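Local coordinates for protein tyrosinase (PDB 5ZRD) that probably hydroxylates monophenols and oxidises the resulting catechols at a pair of copper ions, as tyrosinases do, at residues A[449-452]-A[453-457]; A[366-369]-A[370-373]. One frame throughout, in Å; residues are numbered along the deposited sequence.

Contact 1: residues A[449-452]-A[453-457]; sequences VTDA and NGKTR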
ATOM      1  N   VAL A 449      32.611 -41.646  -7.192  1.00 47.07           N
ATOM      2  CA  VAL A 449      34.039 -41.744  -7.417  1.00 52.41           C
ATOM      3  C   VAL A 449      34.306 -42.788  -8.511  1.00 54.91           C
ATOM      4  O   VAL A 449      33.842 -43.926  -8.468  1.00 51.35           O
ATOM      5  CB  VAL A 449      34.847 -41.990  -6.122  1.00 54.79           C
ATOM      6  CG1 VAL A 449      33.989 -42.262  -4.897  1.00 54.92           C
ATOM      7  CG2 VAL A 449      35.922 -43.047  -6.289  1.00 53.49           C
ATOM      8  N   THR A 450      35.053 -42.325  -9.502  1.00 59.59           N
ATOM      9  CA  THR A 450      35.503 -43.081 -10.640  1.00 62.07           C
ATOM     10  C   THR A 450      36.952 -43.510 -10.383  1.00 64.46           C
ATOM     11  O   THR A 450      37.838 -42.671 -10.412  1.00 57.38           O
ATOM     12  CB  THR A 450      35.374 -42.208 -11.891  1.00 66.51           C
ATOM     13  OG1 THR A 450      34.022 -41.760 -11.935  1.00 68.25           O
ATOM     14  CG2 THR A 450      35.710 -42.925 -13.177  1.00 75.58           C
ATOM     15  N   ASP A 451      37.170 -44.795 -10.088  1.00 71.14           N
ATOM     16  CA  ASP A 451      38.528 -45.384  -9.951  1.00 75.22           C
ATOM     17  C   ASP A 451      39.273 -45.383 -11.323  1.00 72.09           C
ATOM     18  O   ASP A 451      38.833 -44.737 -12.285  1.00 74.39           O
ATOM     19  CB  ASP A 451      38.453 -46.811  -9.332  1.00 73.17           C
ATOM     20  CG  ASP A 451      37.808 -47.873 -10.298  1.00 74.52           C
ATOM     21  OD1 ASP A 451      37.621 -47.627 -11.519  1.00 67.59           O
ATOM     22  OD2 ASP A 451      37.476 -48.975  -9.826  1.00 66.27           O
ATOM     23  N   ALA A 452      40.378 -46.113 -11.422  1.00 77.79           N
ATOM     24  CA  ALA A 452      41.261 -46.044 -12.612  1.00 84.69           C
ATOM     25  C   ALA A 452      40.619 -46.718 -13.835  1.00 87.10           C
ATOM     26  O   ALA A 452      40.765 -46.223 -14.965  1.00 79.61           O
ATOM     27  CB  ALA A 452      42.593 -46.675 -12.288  1.00 80.72           C
ATOM     28  N   ASN A 453      39.900 -47.824 -13.609  1.00 82.54           N
ATOM     29  CA  ASN A 453      39.375 -48.662 -14.694  1.00 84.73           C
ATOM     30  C   ASN A 453      38.207 -47.958 -15.408  1.00 85.56           C
ATOM     31  O   ASN A 453      37.768 -48.396 -16.479  1.00 81.29           O
ATOM     32  CB  ASN A 453      38.972 -50.043 -14.171  1.00 83.28           C
ATOM     33  CG  ASN A 453      40.119 -50.764 -13.490  1.00 93.57           C
ATOM     34  OD1 ASN A 453      40.016 -51.151 -12.327  1.00 88.15           O
ATOM     35  ND2 ASN A 453      41.225 -50.932 -14.200  1.00101.45           N
ATOM     36  N   GLY A 454      37.721 -46.862 -14.833  1.00 81.27           N
ATOM     37  CA  GLY A 454      36.525 -46.200 -15.329  1.00 81.20           C
ATOM     38  C   GLY A 454      35.265 -46.720 -14.647  1.00 74.33           C
ATOM     39  O   GLY A 454      34.165 -46.443 -15.127  1.00 70.51           O
ATOM     40  N   LYS A 455      35.417 -47.454 -13.536  1.00 62.40           N
ATOM     41  CA  LYS A 455      34.266 -47.962 -12.760  1.00 72.51           C
ATOM     42  C   LYS A 455      33.820 -46.933 -11.692  1.00 68.90           C
ATOM     43  O   LYS A 455      34.549 -46.690 -10.708  1.00 52.54           O
ATOM     44  CB  LYS A 455      34.618 -49.313 -12.120  1.00 80.37           C
ATOM     45  CG  LYS A 455      33.741 -49.721 -10.940  1.00 82.51           C
ATOM     46  CD  LYS A 455      33.548 -51.209 -10.770  1.00 81.74           C
ATOM     47  CE  LYS A 455      32.499 -51.532  -9.722  1.00 85.73           C
ATOM     48  NZ  LYS A 455      32.044 -52.939  -9.822  1.00 82.09           N
ATOM     49  N   THR A 456      32.601 -46.381 -11.869  1.00 63.45           N
ATOM     50  CA  THR A 456      31.986 -45.379 -10.959  1.00 62.76           C
ATOM     51  C   THR A 456      31.247 -46.079  -9.803  1.00 57.77           C
ATOM     52  O   THR A 456      30.392 -46.926 -10.034  1.00 57.73           O
ATOM     53  CB  THR A 456      31.080 -44.407 -11.738  1.00 60.19           C
ATOM     54  OG1 THR A 456      31.929 -43.708 -12.646  1.00 57.15           O
ATOM     55  CG2 THR A 456      30.368 -43.380 -10.882  1.00 60.10           C
ATOM     56  N   ARG A 457      31.621 -45.736  -8.563  1.00 55.69           N
ATOM     57  CA  ARG A 457      30.847 -46.064  -7.341  1.00 57.27           C
ATOM     58  C   ARG A 457      30.021 -44.839  -6.909  1.00 55.40           C
ATOM     59  O   ARG A 457      30.528 -43.710  -6.905  1.00 50.72           O
ATOM     60  CB  ARG A 457      31.781 -46.440  -6.191  1.00 60.44           C
ATOM     61  CG  ARG A 457      32.032 -47.926  -6.029  1.00 69.01           C
ATOM     62  CD  ARG A 457      33.310 -48.139  -5.239  1.00 76.65           C
ATOM     63  NE  ARG A 457      33.524 -49.536  -4.880  1.00 79.66           N
ATOM     64  CZ  ARG A 457      33.988 -50.467  -5.707  1.00 82.82           C
ATOM     65  NH1 ARG A 457      34.352 -50.149  -6.942  1.00 73.96           N
ATOM     66  NH2 ARG A 457      34.070 -51.719  -5.291  1.00 82.57           N
TER
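Asp451 OD1 takes two backbone amides at once. Lys455 N donates to it over 3.0 Å at an N-H...O angle of 143°, arriving on the syn side but 33° out of the carboxylate plane. Asn453 N adds a weak bond to the same OD1, 3.1 Å long, which closes an Asx turn. The carboxylate reaches both because CG stands between the backbone N and the carbonyl carbon (chi1 69°), which tucks it in beside the loop. Its other oxygen, OD2, lies against Lys455 CB, with Arg457 NH1 4.4 Å away, too far for a salt bridge, though the opposite charges may still attract.

These groups close the hairpin of strands 441-450 and 456-466 with a type I turn and G1 bulge: Ala452 and Asn453 occupy the turn's central positions, and Gly454 has the positive phi usual at the bulge. Gly454 N reaches Asp451 O in a weak 3.5 Å bond, and Asp451 N binds Lys455 O at 3.3 Å.

Next along the ladder, Thr450 and Thr456 form a non-hydrogen-bonded antiparallel pair with their side chains on one face, where the two OG1 atoms share a hydrogen bond of 2.9 Å. Thr450 OG1 is also bonded to Lys502, at the start of the adjoining strand 502-509. Beyond them, Val449 and Arg457 are a hydrogen-bonded pair: Val449 N to Arg457 O and Arg457 N to Val449 O both measure 2.9 Å.

Contact 2: residues A[366-369]-A[370-373]; sequences SLNL and TTPL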
ATOM      1  N   SER A 366      10.870 -11.027  18.802  1.00 40.12           N
ATOM      2  CA  SER A 366      11.558 -12.121  19.457  1.00 38.86           C
ATOM      3  C   SER A 366      10.551 -13.177  19.920  1.00 37.61           C
ATOM      4  O   SER A 366       9.504 -12.849  20.467  1.00 43.20           O
ATOM      5  CB  SER A 366      12.414 -11.627  20.605  1.00 41.71           C
ATOM      6  OG  SER A 366      12.438 -12.590  21.647  1.00 50.67           O
ATOM      7  N   LEU A 367      10.913 -14.444  19.697  1.00 36.23           N
ATOM      8  CA  LEU A 367      10.224 -15.588  20.226  1.00 34.30           C
ATOM      9  C   LEU A 367      11.042 -16.166  21.380  1.00 35.95           C
ATOM     10  O   LEU A 367      12.270 -16.372  21.240  1.00 37.20           O
ATOM     11  CB  LEU A 367      10.060 -16.648  19.131  1.00 34.51           C
ATOM     12  CG  LEU A 367       9.467 -16.154  17.820  1.00 36.19           C
ATOM     13  CD1 LEU A 367       9.376 -17.279  16.787  1.00 38.56           C
ATOM     14  CD2 LEU A 367       8.097 -15.568  18.065  1.00 32.70           C
ATOM     15  N   ASN A 368      10.350 -16.466  22.483  1.00 34.61           N
ATOM     16  CA  ASN A 368      10.983 -17.001  23.692  1.00 38.29           C
ATOM     17  C   ASN A 368       9.957 -17.839  24.493  1.00 36.44           C
ATOM     18  O   ASN A 368       8.877 -18.167  23.981  1.00 35.87           O
ATOM     19  CB  ASN A 368      11.595 -15.839  24.471  1.00 41.89           C
ATOM     20  CG  ASN A 368      10.525 -14.847  24.865  1.00 40.11           C
ATOM     21  OD1 ASN A 368       9.606 -15.215  25.590  1.00 42.07           O
ATOM     22  ND2 ASN A 368      10.575 -13.650  24.302  1.00 38.21           N
ATOM     23  N   LEU A 369      10.274 -18.215  25.731  1.00 35.24           N
ATOM     24  CA  LEU A 369       9.414 -19.177  26.495  1.00 38.48           C
ATOM     25  C   LEU A 369       8.159 -18.486  27.033  1.00 38.86           C
ATOM     26  O   LEU A 369       7.241 -19.153  27.519  1.00 41.45           O
ATOM     27  CB  LEU A 369      10.216 -19.787  27.648  1.00 40.14           C
ATOM     28  CG  LEU A 369      11.429 -20.611  27.216  1.00 47.56           C
ATOM     29  CD1 LEU A 369      12.440 -20.729  28.344  1.00 54.65           C
ATOM     30  CD2 LEU A 369      11.008 -21.979  26.718  1.00 47.05           C
ATOM     31  N   THR A 370       8.148 -17.159  26.908  1.00 39.93           N
ATOM     32  CA  THR A 370       7.083 -16.237  27.318  1.00 41.05           C
ATOM     33  C   THR A 370       6.094 -16.009  26.170  1.00 38.40           C
ATOM     34  O   THR A 370       5.007 -15.506  26.386  1.00 36.51           O
ATOM     35  CB  THR A 370       7.754 -14.933  27.803  1.00 40.72           C
ATOM     36  OG1 THR A 370       7.918 -15.174  29.194  1.00 44.69           O
ATOM     37  CG2 THR A 370       7.002 -13.639  27.590  1.00 42.38           C
ATOM     38  N   THR A 371       6.489 -16.320  24.937  1.00 40.33           N
ATOM     39  CA  THR A 371       5.650 -15.975  23.782  1.00 36.81           C
ATOM     40  C   THR A 371       4.349 -16.779  23.844  1.00 33.28           C
ATOM     41  O   THR A 371       4.389 -17.993  24.023  1.00 30.04           O
ATOM     42  CB  THR A 371       6.396 -16.188  22.458  1.00 38.82           C
ATOM     43  OG1 THR A 371       7.612 -15.446  22.483  1.00 34.11           O
ATOM     44  CG2 THR A 371       5.602 -15.733  21.258  1.00 38.43           C
ATOM     45  N   PRO A 372       3.196 -16.088  23.711  1.00 33.75           N
ATOM     46  CA  PRO A 372       1.867 -16.672  23.552  1.00 34.64           C
ATOM     47  C   PRO A 372       1.875 -17.757  22.463  1.00 36.76           C
ATOM     48  O   PRO A 372       2.363 -17.507  21.340  1.00 33.42           O
ATOM     49  CB  PRO A 372       0.952 -15.539  23.068  1.00 36.08           C
ATOM     50  CG  PRO A 372       1.673 -14.301  23.444  1.00 37.49           C
ATOM     51  CD  PRO A 372       3.132 -14.674  23.321  1.00 36.15           C
ATOM     52  N   LEU A 373       1.383 -18.935  22.803  1.00 34.37           N
ATOM     53  CA  LEU A 373       1.188 -20.003  21.817  1.00 36.35           C
ATOM     54  C   LEU A 373      -0.250 -19.915  21.306  1.00 35.41           C
ATOM     55  O   LEU A 373      -1.066 -20.758  21.630  1.00 32.01           O
ATOM     56  CB  LEU A 373       1.480 -21.364  22.463  1.00 35.66           C
ATOM     57  CG  LEU A 373       2.916 -21.520  22.972  1.00 35.04           C
ATOM     58  CD1 LEU A 373       3.094 -22.779  23.790  1.00 34.41           C
ATOM     59  CD2 LEU A 373       3.882 -21.493  21.815  1.00 36.51           C
TER
HETATM   60  O   HOH W   1       7.300 -12.609  22.371  1.00 45.29           O
HETATM   61  O   HOH W   2       6.539 -19.417  24.301  1.00 34.80           O
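Asn368 and Thr371 join by two direct hydrogen bonds round a type I beta turn. Asn368 N donates to Thr371 OG1 over 2.9 Å, nearly straight at 162°. Returning across the turn, Thr371 N meets Asn368 O at 3.2 Å, but 65° out of the carbonyl plane, so the turn's own backbone bond is poorly aligned with the acceptor. Thr371 OG1 is set beside its own backbone N and anti to the carbonyl carbon (chi1 -55°), which turns the hydroxyl back toward the Asn368 amide. Asn368 OD1 also curls round to Thr370 N, 2.8 Å away, in the manner of an Asx turn, but OD1 is crowded in the model and this bond is doubtful. Asn368 ND2 makes a weak bond to Ser366 OG.

Water supplies the second kind of link. One molecule donates to Ser366 O and is also hydrogen-bonded to Thr371 OG1, 2.9 Å from each. Another bridges two carbonyls, donating to Asn368 O at 2.7 Å and to Thr371 O at 2.6 Å.

Apolar packing is slight within the turn: Leu367 CD2 and Thr371 CG2 approach obliquely. Outside the turn Leu367 touches Asn87, Thr371 touches Phe361, and Leu373 rests on Trp93 and Met96 of helix 90-108, the helix that carries the copper ligand His94. Ile432 of the second subunit packs on Ser366 and Asn368.

With an amide and a water on its OG1, the buried Thr371 keeps a polar group inside the fold without leaving it unbonded, while its CG2 methyl lies by Leu367 CD2; side-chain and backbone bonds together hold the bend.

Contact 1 is a surface feature, the tip of a hairpin whose strands belong to the sheet with 502-509. Contact 2 is partly buried in the loop leading to strand 372-373, near helix 90-108 and at a subunit contact. The two share no secondary-structure element; the centres of contact 1 and contact 2 are about 53 Å apart, on opposite sides of the chain's centre. Both are local type I turns led by an Asx residue. At 449-457 a carboxylate gathers amides amid charged side chains, and paired strands continue the bonding; at 366-373 a threonine hydroxyl and bridging waters carry much of the bonding, with mostly uncharged neighbours around.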